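Local structure of WYL1 (Ruminococcus sp., 6OAW) at residues 79-84 against 189-194; 86-90 against 167-172; 176-182 against 234-238; 210-214 against 255-261. The protein probably acts as an accessory modulator of a Type VI-D CRISPR-Cas system and carries a WYL domain. All blocks are in the same frame, centred on the assembly; numbering follows the deposited sequence.

In the fold
Residues 79-84 and 86-90 lie on one long loop between helices 55-71 and 92-96, and the chain returns to them in reverse order. Contact 2 closes first, when helix 161-172 comes back to 86-90; contact 1 closes outside it, when helix 186-199 reaches 79-84. Contact 3 opens on helix 177-184, before contact 1 has closed, so these two cross; it ends at strand 237-243 and ties the helical part to the antiparallel sheet. Contact 4 opens within that span and closes beyond it, at 255-261, crossing contact 3 along the chain and meeting it where strands 237-243 and 253-258 are neighbours. R182 probably bonds to G83 O (contacts 3 and 1), I259 N to N237 O (4 and 3).

Contact 1: residues 79-84 against 189-194; sequences YKYIGI and IIKINE
A type II beta turn, Y81 to I84, and the 3-10 residues before it are held on helix 186-199 mainly by one asparagine, N193, whose amide spans the start of the turn. Its ND2 donates to K80 O (3.1 Å) almost straight, though from above that carbonyl's plane, and to I82 O (2.9 Å) in the carbonyl plane, on a lone pair. An asparagine suits this spot because one NH2 group can serve two backbone oxygens. Positive phi (90°) suits glycine at G83, whose carbonyl accepts from R182. Helix isoleucines I189 and I190 receive the loop: I190 CD1 meets the edge of the Y81 ring at CE1 (3.6 Å), and I84 CD1 slides past I189 CG2 (3.7 Å). E194, bent at chi2 (72°), swings its carboxylate toward Y79 and K80. K80 NZ makes a long salt bridge to E194 OE1 and a weak, long ion pair with D77; Y79 OH donates to E194 OE1 at 3.0 Å, on the syn side but tilted 35° out of the carboxylate plane.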
loop_
_atom_site.group_PDB
_atom_site.type_symbol
_atom_site.label_atom_id
_atom_site.label_comp_id
_atom_site.label_asym_id
_atom_site.label_seq_id
_atom_site.Cartn_x
_atom_site.Cartn_y
_atom_site.Cartn_z
ATOM N N TYR B 79 -12.843 -2.434 -24.282
ATOM C CA TYR B 79 -11.778 -3.470 -24.382
ATOM C C TYR B 79 -10.395 -2.798 -24.458
ATOM O O TYR B 79 -9.411 -3.412 -24.024
ATOM C CB TYR B 79 -11.986 -4.412 -25.573
ATOM C CG TYR B 79 -11.777 -3.793 -26.930
ATOM C CD1 TYR B 79 -12.805 -3.111 -27.550
ATOM C CD2 TYR B 79 -10.570 -3.888 -27.600
ATOM C CE1 TYR B 79 -12.648 -2.541 -28.804
ATOM C CE2 TYR B 79 -10.394 -3.322 -28.854
ATOM C CZ TYR B 79 -11.440 -2.644 -29.460
ATOM O OH TYR B 79 -11.326 -2.059 -30.688
ATOM N N LYS B 80 -10.331 -1.552 -24.932
ATOM C CA LYS B 80 -9.053 -0.827 -25.142
ATOM C C LYS B 80 -8.427 -0.463 -23.796
ATOM O O LYS B 80 -7.214 -0.248 -23.775
ATOM C CB LYS B 80 -9.257 0.426 -26.001
ATOM C CG LYS B 80 -9.557 0.129 -27.460
ATOM C CD LYS B 80 -9.517 1.337 -28.376
ATOM C CE LYS B 80 -10.142 1.059 -29.730
ATOM N NZ LYS B 80 -9.529 1.908 -30.779
ATOM N N TYR B 81 -9.218 -0.406 -22.731
ATOM C CA TYR B 81 -8.829 0.228 -21.445
ATOM C C TYR B 81 -8.856 -0.807 -20.323
ATOM O O TYR B 81 -8.802 -0.418 -19.168
ATOM C CB TYR B 81 -9.722 1.450 -21.186
ATOM C CG TYR B 81 -9.749 2.372 -22.375
ATOM C CD1 TYR B 81 -8.620 3.071 -22.732
ATOM C CD2 TYR B 81 -10.858 2.467 -23.196
ATOM C CE1 TYR B 81 -8.596 3.867 -23.861
ATOM C CE2 TYR B 81 -10.859 3.276 -24.321
ATOM C CZ TYR B 81 -9.724 3.980 -24.647
ATOM O OH TYR B 81 -9.689 4.762 -25.756
ATOM N N ILE B 82 -8.946 -2.087 -20.658
ATOM C CA ILE B 82 -8.872 -3.179 -19.655
ATOM C C ILE B 82 -7.561 -2.997 -18.879
ATOM O O ILE B 82 -6.491 -2.914 -19.498
ATOM C CB ILE B 82 -8.980 -4.557 -20.349
ATOM C CG1 ILE B 82 -10.420 -4.832 -20.812
ATOM C CG2 ILE B 82 -8.410 -5.680 -19.468
ATOM C CD1 ILE B 82 -10.544 -6.021 -21.777
ATOM N N GLY B 83 -7.652 -2.914 -17.561
ATOM C CA GLY B 83 -6.490 -2.813 -16.666
ATOM C C GLY B 83 -6.075 -1.366 -16.410
ATOM O O GLY B 83 -5.222 -1.186 -15.547
ATOM N N ILE B 84 -6.604 -0.357 -17.116
ATOM C CA ILE B 84 -6.264 1.063 -16.797
ATOM C C ILE B 84 -7.047 1.452 -15.541
ATOM O O ILE B 84 -8.255 1.323 -15.498
ATOM C CB ILE B 84 -6.519 2.034 -17.961
ATOM C CG1 ILE B 84 -5.824 1.614 -19.254
ATOM C CG2 ILE B 84 -6.093 3.434 -17.563
ATOM C CD1 ILE B 84 -4.341 1.503 -19.129
ATOM N N ILE B 189 -0.426 -0.271 -23.041
ATOM C CA ILE B 189 -1.488 -1.212 -22.592
ATOM C C ILE B 189 -2.638 -1.186 -23.594
ATOM O O ILE B 189 -3.151 -2.271 -23.915
ATOM C CB ILE B 189 -1.926 -0.905 -21.162
ATOM C CG1 ILE B 189 -0.812 -1.304 -20.190
ATOM C CG2 ILE B 189 -3.240 -1.585 -20.863
ATOM C CD1 ILE B 189 -0.987 -0.767 -18.793
ATOM N N ILE B 190 -3.003 0.002 -24.061
ATOM C CA ILE B 190 -4.107 0.225 -25.044
ATOM C C ILE B 190 -3.797 -0.539 -26.342
ATOM O O ILE B 190 -4.713 -1.225 -26.847
ATOM C CB ILE B 190 -4.339 1.738 -25.249
ATOM C CG1 ILE B 190 -5.049 2.335 -24.034
ATOM C CG2 ILE B 190 -5.092 2.047 -26.535
ATOM C CD1 ILE B 190 -4.991 3.839 -23.986
ATOM N N LYS B 191 -2.562 -0.452 -26.855
ATOM C CA LYS B 191 -2.174 -1.113 -28.131
ATOM C C LYS B 191 -2.201 -2.626 -27.904
ATOM O O LYS B 191 -2.744 -3.338 -28.749
ATOM C CB LYS B 191 -0.836 -0.579 -28.642
ATOM C CG LYS B 191 -0.912 0.855 -29.139
ATOM C CD LYS B 191 0.420 1.535 -29.344
ATOM C CE LYS B 191 0.306 2.809 -30.166
ATOM N N ILE B 192 -1.699 -3.096 -26.768
ATOM C CA ILE B 192 -1.751 -4.541 -26.420
ATOM C C ILE B 192 -3.220 -5.002 -26.358
ATOM O O ILE B 192 -3.526 -6.070 -26.934
ATOM C CB ILE B 192 -0.971 -4.820 -25.128
ATOM C CG1 ILE B 192 0.525 -4.612 -25.337
ATOM C CG2 ILE B 192 -1.274 -6.215 -24.633
ATOM C CD1 ILE B 192 1.331 -4.542 -24.059
ATOM N N ASN B 193 -4.104 -4.234 -25.718
ATOM C CA ASN B 193 -5.530 -4.618 -25.542
ATOM C C ASN B 193 -6.199 -4.726 -26.913
ATOM O O ASN B 193 -7.015 -5.670 -27.092
ATOM C CB ASN B 193 -6.312 -3.650 -24.658
ATOM C CG ASN B 193 -6.003 -3.837 -23.194
ATOM O OD1 ASN B 193 -5.662 -4.940 -22.796
ATOM N ND2 ASN B 193 -6.090 -2.775 -22.405
ATOM N N GLU B 194 -5.856 -3.825 -27.841
ATOM C CA GLU B 194 -6.424 -3.832 -29.211
ATOM C C GLU B 194 -6.066 -5.177 -29.856
ATOM O O GLU B 194 -6.981 -5.808 -30.400
ATOM C CB GLU B 194 -5.983 -2.608 -30.025
ATOM C CG GLU B 194 -6.329 -2.698 -31.515
ATOM C CD GLU B 194 -7.793 -2.545 -31.946
ATOM O OE1 GLU B 194 -8.485 -1.623 -31.442
ATOM O OE2 GLU B 194 -8.246 -3.333 -32.829
#

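Contact 2: residues 86-90 against 167-172; sequences LLNAF and AVYEDY
A89 sets its methyl against A167 and V168 of helix 161-172, fitting the hollow between A167 CB and V168 CG2, 3.9 Å from each; so small a side chain lets the backbones come close, with CA atoms of A89 and V168 5.1 Å apart. The V168 branches lie between F90 and L87: CG1 stands opposite the backbone N (chi1 164°), which sends it to L87 CD1 at 4.1 Å, the leucine crossing at about a right angle, while CG2 reaches F90 CE2 obliquely at 3.7 Å. L87 CD1 also rests on V168 O, and CD2 passes D171 CB, the two side chains running in opposite directions. L87, A89 and F90 project from a type I beta turn (L87-F90); F63 and F164 meet the F90 ring edge-to-face. OD2 of D171 lies 2.8 Å from A89 N and accepts a weak hydrogen bond from Y122. A water donates to D171 OD1 and weakly accepts from N88 ND2. The join is thus mainly apolar, with one buried carboxylate whose ionisation it may influence.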
loop_
_atom_site.group_PDB
_atom_site.type_symbol
_atom_site.label_atom_id
_atom_site.label_comp_id
_atom_site.label_asym_id
_atom_site.label_seq_id
_atom_site.Cartn_x
_atom_site.Cartn_y
_atom_site.Cartn_z
ATOM N N LEU B 86 -9.257 3.105 -12.638
ATOM C CA LEU B 86 -10.366 4.078 -12.556
ATOM C C LEU B 86 -10.203 4.840 -11.243
ATOM O O LEU B 86 -10.434 4.266 -10.203
ATOM C CB LEU B 86 -11.688 3.310 -12.651
ATOM C CG LEU B 86 -11.909 2.580 -13.984
ATOM C CD1 LEU B 86 -13.051 1.588 -13.884
ATOM C CD2 LEU B 86 -12.201 3.572 -15.100
ATOM N N LEU B 87 -9.703 6.070 -11.309
ATOM C CA LEU B 87 -9.444 6.906 -10.122
ATOM C C LEU B 87 -10.778 7.365 -9.549
ATOM O O LEU B 87 -11.648 7.768 -10.341
ATOM C CB LEU B 87 -8.637 8.147 -10.508
ATOM C CG LEU B 87 -7.184 7.950 -10.858
ATOM C CD1 LEU B 87 -6.522 9.307 -11.001
ATOM C CD2 LEU B 87 -6.505 7.117 -9.777
ATOM N N ASN B 88 -10.864 7.380 -8.223
ATOM C CA ASN B 88 -11.974 7.940 -7.424
ATOM C C ASN B 88 -12.174 9.420 -7.776
ATOM O O ASN B 88 -13.313 9.842 -7.688
ATOM C CB ASN B 88 -11.732 7.679 -5.945
ATOM C CG ASN B 88 -11.820 6.205 -5.631
ATOM O OD1 ASN B 88 -12.650 5.498 -6.206
ATOM N ND2 ASN B 88 -10.964 5.723 -4.746
ATOM N N ALA B 89 -11.148 10.150 -8.235
ATOM C CA ALA B 89 -11.260 11.589 -8.583
ATOM C C ALA B 89 -12.070 11.784 -9.866
ATOM O O ALA B 89 -12.649 12.883 -10.023
ATOM C CB ALA B 89 -9.908 12.230 -8.728
ATOM N N PHE B 90 -12.067 10.795 -10.760
ATOM C CA PHE B 90 -12.916 10.796 -11.977
ATOM C C PHE B 90 -14.286 10.198 -11.612
ATOM O O PHE B 90 -14.358 9.236 -10.848
ATOM C CB PHE B 90 -12.212 10.104 -13.146
ATOM C CG PHE B 90 -11.116 10.958 -13.731
ATOM C CD1 PHE B 90 -11.402 11.980 -14.636
ATOM C CD2 PHE B 90 -9.797 10.800 -13.309
ATOM C CE1 PHE B 90 -10.385 12.772 -15.158
ATOM C CE2 PHE B 90 -8.791 11.596 -13.827
ATOM C CZ PHE B 90 -9.080 12.568 -14.753
ATOM N N ALA B 167 -7.227 16.480 -6.458
ATOM C CA ALA B 167 -7.899 15.188 -6.198
ATOM C C ALA B 167 -7.311 14.123 -7.128
ATOM O O ALA B 167 -7.046 13.024 -6.672
ATOM C CB ALA B 167 -9.379 15.340 -6.371
ATOM N N VAL B 168 -7.117 14.447 -8.400
ATOM C CA VAL B 168 -6.544 13.481 -9.374
ATOM C C VAL B 168 -5.165 13.009 -8.870
ATOM O O VAL B 168 -4.943 11.788 -8.863
ATOM C CB VAL B 168 -6.472 14.084 -10.784
ATOM C CG1 VAL B 168 -5.557 13.282 -11.701
ATOM C CG2 VAL B 168 -7.844 14.196 -11.397
ATOM N N TYR B 169 -4.281 13.925 -8.461
ATOM C CA TYR B 169 -2.848 13.601 -8.199
ATOM C C TYR B 169 -2.715 12.998 -6.802
ATOM O O TYR B 169 -1.886 12.100 -6.662
ATOM C CB TYR B 169 -1.942 14.804 -8.489
ATOM C CG TYR B 169 -1.995 15.194 -9.943
ATOM C CD1 TYR B 169 -1.723 14.268 -10.936
ATOM C CD2 TYR B 169 -2.453 16.437 -10.329
ATOM C CE1 TYR B 169 -1.846 14.580 -12.281
ATOM C CE2 TYR B 169 -2.596 16.766 -11.667
ATOM C CZ TYR B 169 -2.290 15.839 -12.652
ATOM O OH TYR B 169 -2.422 16.207 -13.964
ATOM N N GLU B 170 -3.522 13.440 -5.830
ATOM C CA GLU B 170 -3.557 12.806 -4.484
ATOM C C GLU B 170 -4.044 11.363 -4.644
ATOM O O GLU B 170 -3.469 10.468 -3.988
ATOM C CB GLU B 170 -4.452 13.528 -3.479
ATOM C CG GLU B 170 -4.007 14.927 -3.146
ATOM C CD GLU B 170 -2.874 15.104 -2.155
ATOM O OE1 GLU B 170 -2.296 14.092 -1.675
ATOM O OE2 GLU B 170 -2.542 16.281 -1.866
ATOM N N ASP B 171 -5.041 11.118 -5.484
ATOM C CA ASP B 171 -5.538 9.730 -5.697
ATOM C C ASP B 171 -4.475 8.898 -6.435
ATOM O O ASP B 171 -4.241 7.755 -6.042
ATOM C CB ASP B 171 -6.837 9.677 -6.488
ATOM C CG ASP B 171 -8.078 9.912 -5.670
ATOM O OD1 ASP B 171 -7.942 10.148 -4.453
ATOM O OD2 ASP B 171 -9.155 9.907 -6.284
ATOM N N TYR B 172 -3.862 9.455 -7.475
ATOM C CA TYR B 172 -2.743 8.799 -8.194
ATOM C C TYR B 172 -1.741 8.260 -7.165
ATOM O O TYR B 172 -1.469 7.051 -7.149
ATOM C CB TYR B 172 -2.068 9.767 -9.163
ATOM C CG TYR B 172 -0.822 9.178 -9.760
ATOM C CD1 TYR B 172 -0.886 8.256 -10.791
ATOM C CD2 TYR B 172 0.418 9.489 -9.221
ATOM C CE1 TYR B 172 0.264 7.702 -11.323
ATOM C CE2 TYR B 172 1.575 8.954 -9.740
ATOM C CZ TYR B 172 1.498 8.055 -10.790
ATOM O OH TYR B 172 2.679 7.564 -11.266
HETATM O O HOH W 1 -9.016 7.742 -2.815
#

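Contact 3: residues 176-182 against 234-238; sequences SDCERER and KMYNY
Hydrogen bonds converge on N237, whose amide is used at both ends. ND2 donates to C178 O (2.7 Å) and to E181 OE1 (2.7 Å). The same E181 oxygen accepts from N237 N (2.9 Å), gripping side chain and backbone alike; E181 CG, anti to the backbone N (chi1 -168°), with the chain extended beyond it, carries the carboxylate across. N237 OD1 accepts in its carbonyl plane from R182 NH1 (2.8 Å), and also from S230; R182 NE goes to G83. A backbone bond, C178 N to K234 O (3.1 Å), joins the first turn of the helix to the loop before strand 237-243. That turn begins with a capping box: S176 OG accepts from E179 N, and E179 OE1 from S176 N. R180 grips D177 OD1 end-on with NH1 and NH2, while its NE makes a salt bridge to D39. The small thiol of C178 fits close to K234, SG 3.6 Å from K234 CA, and Y236 packs on L326 and K234 on S31 of the second subunit.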
loop_
_atom_site.group_PDB
_atom_site.type_symbol
_atom_site.label_atom_id
_atom_site.label_comp_id
_atom_site.label_asym_id
_atom_site.label_seq_id
_atom_site.Cartn_x
_atom_site.Cartn_y
_atom_site.Cartn_z
ATOM N N SER B 176 -1.353 1.475 -5.811
ATOM C CA SER B 176 -0.196 0.536 -5.735
ATOM C C SER B 176 0.823 0.866 -6.840
ATOM O O SER B 176 0.437 1.497 -7.852
ATOM C CB SER B 176 -0.684 -0.881 -5.839
ATOM O OG SER B 176 -1.051 -1.169 -7.180
ATOM N N ASP B 177 2.072 0.420 -6.689
ATOM C CA ASP B 177 3.122 0.601 -7.717
ATOM C C ASP B 177 2.602 0.129 -9.081
ATOM O O ASP B 177 2.714 0.910 -10.040
ATOM C CB ASP B 177 4.442 -0.076 -7.295
ATOM C CG ASP B 177 5.099 0.571 -6.073
ATOM O OD1 ASP B 177 4.583 1.595 -5.594
ATOM O OD2 ASP B 177 6.115 0.038 -5.577
ATOM N N CYS B 178 2.018 -1.070 -9.170
ATOM C CA CYS B 178 1.585 -1.669 -10.454
ATOM C C CYS B 178 0.429 -0.860 -11.035
ATOM O O CYS B 178 0.379 -0.719 -12.293
ATOM C CB CYS B 178 1.286 -3.166 -10.355
ATOM S SG CYS B 178 -0.220 -3.649 -9.462
ATOM N N GLU B 179 -0.451 -0.314 -10.195
ATOM C CA GLU B 179 -1.551 0.535 -10.716
ATOM C C GLU B 179 -0.951 1.808 -11.304
ATOM O O GLU B 179 -1.324 2.146 -12.421
ATOM C CB GLU B 179 -2.601 0.839 -9.647
ATOM C CG GLU B 179 -3.607 -0.292 -9.461
ATOM C CD GLU B 179 -4.383 -0.198 -8.154
ATOM O OE1 GLU B 179 -3.847 0.348 -7.146
ATOM O OE2 GLU B 179 -5.549 -0.623 -8.152
ATOM N N ARG B 180 -0.037 2.467 -10.595
ATOM C CA ARG B 180 0.535 3.747 -11.081
ATOM C C ARG B 180 1.245 3.485 -12.404
ATOM O O ARG B 180 1.099 4.309 -13.314
ATOM C CB ARG B 180 1.455 4.401 -10.049
ATOM C CG ARG B 180 0.704 4.827 -8.797
ATOM C CD ARG B 180 1.496 5.689 -7.853
ATOM N NE ARG B 180 2.894 5.308 -7.743
ATOM C CZ ARG B 180 3.403 4.380 -6.927
ATOM N NH1 ARG B 180 2.624 3.673 -6.122
ATOM N NH2 ARG B 180 4.702 4.142 -6.957
ATOM N N GLU B 181 1.911 2.341 -12.510
ATOM C CA GLU B 181 2.693 1.977 -13.715
ATOM C C GLU B 181 1.751 1.809 -14.917
ATOM O O GLU B 181 2.142 2.184 -16.038
ATOM C CB GLU B 181 3.521 0.723 -13.425
ATOM C CG GLU B 181 4.558 0.465 -14.490
ATOM C CD GLU B 181 5.159 -0.927 -14.457
ATOM O OE1 GLU B 181 4.384 -1.934 -14.551
ATOM O OE2 GLU B 181 6.385 -0.987 -14.299
ATOM N N ARG B 182 0.530 1.318 -14.702
ATOM C CA ARG B 182 -0.412 1.070 -15.830
ATOM C C ARG B 182 -0.950 2.403 -16.339
ATOM O O ARG B 182 -1.171 2.513 -17.533
ATOM C CB ARG B 182 -1.530 0.103 -15.444
ATOM C CG ARG B 182 -1.021 -1.263 -15.016
ATOM C CD ARG B 182 -2.035 -2.348 -15.296
ATOM N NE ARG B 182 -3.129 -2.344 -14.333
ATOM C CZ ARG B 182 -3.045 -2.797 -13.081
ATOM N NH1 ARG B 182 -1.909 -3.279 -12.625
ATOM N NH2 ARG B 182 -4.089 -2.744 -12.280
ATOM N N LYS B 234 2.105 -6.581 -6.234
ATOM C CA LYS B 234 1.588 -5.327 -6.824
ATOM C C LYS B 234 2.746 -4.384 -7.130
ATOM O O LYS B 234 2.513 -3.180 -7.010
ATOM C CB LYS B 234 0.572 -4.671 -5.873
ATOM C CG LYS B 234 -0.687 -5.482 -5.652
ATOM C CD LYS B 234 -1.615 -4.847 -4.634
ATOM C CE LYS B 234 -2.930 -5.596 -4.506
ATOM N NZ LYS B 234 -3.982 -4.771 -3.847
HETATM N N MSE B 235 3.907 -4.908 -7.545
HETATM C CA MSE B 235 5.125 -4.091 -7.865
HETATM C C MSE B 235 5.172 -3.783 -9.366
HETATM O O MSE B 235 5.183 -2.595 -9.705
HETATM C CB MSE B 235 6.409 -4.774 -7.383
HETATM C CG MSE B 235 6.491 -4.997 -5.875
HETATM SE SE MSE B 235 6.615 -3.347 -4.790
HETATM C CE MSE B 235 4.884 -2.985 -3.912
ATOM N N TYR B 236 5.182 -4.784 -10.247
ATOM C CA TYR B 236 5.403 -4.574 -11.701
ATOM C C TYR B 236 4.320 -5.248 -12.527
ATOM O O TYR B 236 3.741 -6.238 -12.064
ATOM C CB TYR B 236 6.801 -5.075 -12.089
ATOM C CG TYR B 236 7.896 -4.338 -11.361
ATOM C CD1 TYR B 236 8.128 -2.990 -11.609
ATOM C CD2 TYR B 236 8.620 -4.952 -10.344
ATOM C CE1 TYR B 236 9.090 -2.275 -10.904
ATOM C CE2 TYR B 236 9.582 -4.252 -9.626
ATOM C CZ TYR B 236 9.835 -2.919 -9.921
ATOM O OH TYR B 236 10.783 -2.226 -9.220
ATOM N N ASN B 237 4.052 -4.690 -13.711
ATOM C CA ASN B 237 3.188 -5.290 -14.746
ATOM C C ASN B 237 4.058 -5.983 -15.798
ATOM O O ASN B 237 5.076 -5.416 -16.223
ATOM C CB ASN B 237 2.265 -4.259 -15.385
ATOM C CG ASN B 237 1.395 -3.581 -14.354
ATOM O OD1 ASN B 237 0.392 -4.146 -13.914
ATOM N ND2 ASN B 237 1.817 -2.401 -13.924
ATOM N N TYR B 238 3.617 -7.160 -16.241
ATOM C CA TYR B 238 4.290 -8.004 -17.261
ATOM C C TYR B 238 3.301 -8.294 -18.394
ATOM O O TYR B 238 2.133 -8.604 -18.132
ATOM C CB TYR B 238 4.788 -9.301 -16.623
ATOM C CG TYR B 238 5.825 -9.134 -15.545
ATOM C CD1 TYR B 238 5.430 -8.834 -14.253
ATOM C CD2 TYR B 238 7.184 -9.225 -15.810
ATOM C CE1 TYR B 238 6.352 -8.659 -13.238
ATOM C CE2 TYR B 238 8.125 -9.078 -14.794
ATOM C CZ TYR B 238 7.709 -8.771 -13.504
ATOM O OH TYR B 238 8.558 -8.604 -12.444
#

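Contact 4: residues 210-214 against 255-261; sequences YSNMY and DSYRISR
N212 O is gripped by two nitrogens of R261, NE and NH2, each at 2.9 Å, with the oxygen at the guanidinium edge and near its plane. The arginine chain turns sharply at its second and third torsions (both -84°), folding this group back against the loop that follows strand 205-211 of the antiparallel sheet. Backbone completes the tie, N212 N donating to R261 O (3.2 Å) in the carbonyl plane. S211 OG, on a short serine, accepts from M213 N two residues on, an ST turn, and lies at the edge of the Y257 ring. Long, flexible selenomethionine M213 runs along 255-261, CB on Y257 CD2 (3.4 Å) and SE near R258 N. Y214 turns its edge to the Y257 face in an offset edge-to-face pair, planes 67° apart; E245 and S243 hold the Y257 hydroxyl. Y214 OH, with S304 a second partner, donates to D255 OD1 at 2.8 Å, on the syn side but 29° out of the carboxylate plane, as S256 N uses that oxygen's anti lone pair.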
loop_
_atom_site.group_PDB
_atom_site.type_symbol
_atom_site.label_atom_id
_atom_site.label_comp_id
_atom_site.label_asym_id
_atom_site.label_seq_id
_atom_site.Cartn_x
_atom_site.Cartn_y
_atom_site.Cartn_z
ATOM N N TYR B 210 9.766 -2.866 -29.547
ATOM C CA TYR B 210 11.162 -2.611 -29.129
ATOM C C TYR B 210 11.260 -3.007 -27.657
ATOM O O TYR B 210 10.374 -2.645 -26.896
ATOM C CB TYR B 210 11.550 -1.171 -29.479
ATOM C CG TYR B 210 11.814 -0.937 -30.949
ATOM C CD1 TYR B 210 10.784 -0.953 -31.882
ATOM C CD2 TYR B 210 13.100 -0.726 -31.419
ATOM C CE1 TYR B 210 11.021 -0.735 -33.230
ATOM C CE2 TYR B 210 13.355 -0.518 -32.766
ATOM C CZ TYR B 210 12.315 -0.532 -33.675
ATOM O OH TYR B 210 12.592 -0.324 -34.996
ATOM N N SER B 211 12.287 -3.782 -27.311
ATOM C CA SER B 211 12.544 -4.355 -25.971
ATOM C C SER B 211 13.971 -4.050 -25.530
ATOM O O SER B 211 14.900 -4.344 -26.294
ATOM C CB SER B 211 12.323 -5.839 -25.966
ATOM O OG SER B 211 12.670 -6.388 -24.702
ATOM N N ASN B 212 14.137 -3.544 -24.318
ATOM C CA ASN B 212 15.440 -3.592 -23.597
ATOM C C ASN B 212 15.207 -4.432 -22.339
ATOM O O ASN B 212 15.909 -4.253 -21.332
ATOM C CB ASN B 212 16.016 -2.193 -23.345
ATOM C CG ASN B 212 15.114 -1.303 -22.521
ATOM O OD1 ASN B 212 14.018 -1.696 -22.140
ATOM N ND2 ASN B 212 15.576 -0.099 -22.236
HETATM N N MSE B 213 14.225 -5.330 -22.397
HETATM C CA MSE B 213 13.951 -6.315 -21.311
HETATM C C MSE B 213 15.137 -7.280 -21.151
HETATM O O MSE B 213 15.495 -7.562 -19.994
HETATM C CB MSE B 213 12.679 -7.088 -21.633
HETATM C CG MSE B 213 12.403 -8.247 -20.711
HETATM SE SE MSE B 213 11.963 -7.541 -18.942
HETATM C CE MSE B 213 11.730 -9.125 -17.791
ATOM N N TYR B 214 15.687 -7.800 -22.264
ATOM C CA TYR B 214 16.753 -8.843 -22.279
ATOM C C TYR B 214 18.016 -8.318 -22.984
ATOM O O TYR B 214 18.878 -9.140 -23.337
ATOM C CB TYR B 214 16.223 -10.140 -22.928
ATOM C CG TYR B 214 15.114 -10.800 -22.144
ATOM C CD1 TYR B 214 15.304 -11.143 -20.809
ATOM C CD2 TYR B 214 13.857 -11.032 -22.701
ATOM C CE1 TYR B 214 14.294 -11.713 -20.052
ATOM C CE2 TYR B 214 12.831 -11.608 -21.957
ATOM C CZ TYR B 214 13.062 -11.961 -20.633
ATOM O OH TYR B 214 12.090 -12.501 -19.847
ATOM N N ASP B 255 7.058 -16.076 -23.143
ATOM C CA ASP B 255 7.931 -15.212 -22.317
ATOM C C ASP B 255 7.072 -14.212 -21.546
ATOM O O ASP B 255 5.821 -14.158 -21.770
ATOM C CB ASP B 255 8.989 -14.538 -23.188
ATOM C CG ASP B 255 10.330 -14.387 -22.508
ATOM O OD1 ASP B 255 10.349 -14.168 -21.272
ATOM O OD2 ASP B 255 11.352 -14.502 -23.214
ATOM N N SER B 256 7.740 -13.482 -20.646
ATOM C CA SER B 256 7.156 -12.408 -19.814
ATOM C C SER B 256 8.041 -11.157 -19.862
ATOM O O SER B 256 9.179 -11.199 -19.293
ATOM C CB SER B 256 6.949 -12.945 -18.410
ATOM O OG SER B 256 6.400 -11.959 -17.541
ATOM N N TYR B 257 7.526 -10.070 -20.460
ATOM C CA TYR B 257 8.194 -8.758 -20.591
ATOM C C TYR B 257 7.580 -7.738 -19.622
ATOM O O TYR B 257 6.362 -7.518 -19.674
ATOM C CB TYR B 257 8.066 -8.223 -22.021
ATOM C CG TYR B 257 8.859 -8.978 -23.040
ATOM C CD1 TYR B 257 8.377 -10.149 -23.595
ATOM C CD2 TYR B 257 10.142 -8.573 -23.379
ATOM C CE1 TYR B 257 9.122 -10.861 -24.528
ATOM C CE2 TYR B 257 10.902 -9.275 -24.297
ATOM C CZ TYR B 257 10.388 -10.419 -24.869
ATOM O OH TYR B 257 11.147 -11.113 -25.744
ATOM N N ARG B 258 8.404 -7.074 -18.814
ATOM C CA ARG B 258 7.979 -5.848 -18.073
ATOM C C ARG B 258 7.368 -4.873 -19.087
ATOM O O ARG B 258 8.037 -4.588 -20.108
ATOM C CB ARG B 258 9.186 -5.192 -17.391
ATOM C CG ARG B 258 9.734 -5.968 -16.200
ATOM C CD ARG B 258 9.091 -5.536 -14.900
ATOM N NE ARG B 258 9.293 -4.101 -14.819
ATOM C CZ ARG B 258 10.273 -3.475 -14.198
ATOM N NH1 ARG B 258 10.339 -2.154 -14.271
ATOM N NH2 ARG B 258 11.133 -4.140 -13.454
ATOM N N ILE B 259 6.157 -4.372 -18.863
ATOM C CA ILE B 259 5.565 -3.417 -19.837
ATOM C C ILE B 259 6.425 -2.151 -19.896
ATOM O O ILE B 259 6.409 -1.477 -20.959
ATOM C CB ILE B 259 4.085 -3.101 -19.575
ATOM C CG1 ILE B 259 3.886 -2.207 -18.355
ATOM C CG2 ILE B 259 3.253 -4.377 -19.515
ATOM C CD1 ILE B 259 2.443 -1.809 -18.157
ATOM N N SER B 260 7.181 -1.851 -18.843
ATOM C CA SER B 260 8.056 -0.656 -18.791
ATOM C C SER B 260 9.283 -0.814 -19.706
ATOM O O SER B 260 9.931 0.201 -19.944
ATOM C CB SER B 260 8.449 -0.319 -17.371
ATOM O OG SER B 260 9.182 -1.375 -16.762
ATOM N N ARG B 261 9.579 -2.012 -20.229
ATOM C CA ARG B 261 10.758 -2.244 -21.107
ATOM C C ARG B 261 10.318 -2.508 -22.555
ATOM O O ARG B 261 11.183 -2.885 -23.361
ATOM C CB ARG B 261 11.622 -3.380 -20.552
ATOM C CG ARG B 261 12.024 -3.239 -19.093
ATOM C CD ARG B 261 13.252 -2.387 -18.876
ATOM N NE ARG B 261 14.445 -3.203 -19.052
ATOM C CZ ARG B 261 15.053 -3.952 -18.113
ATOM N NH1 ARG B 261 14.605 -3.995 -16.866
ATOM N NH2 ARG B 261 16.127 -4.659 -18.437
#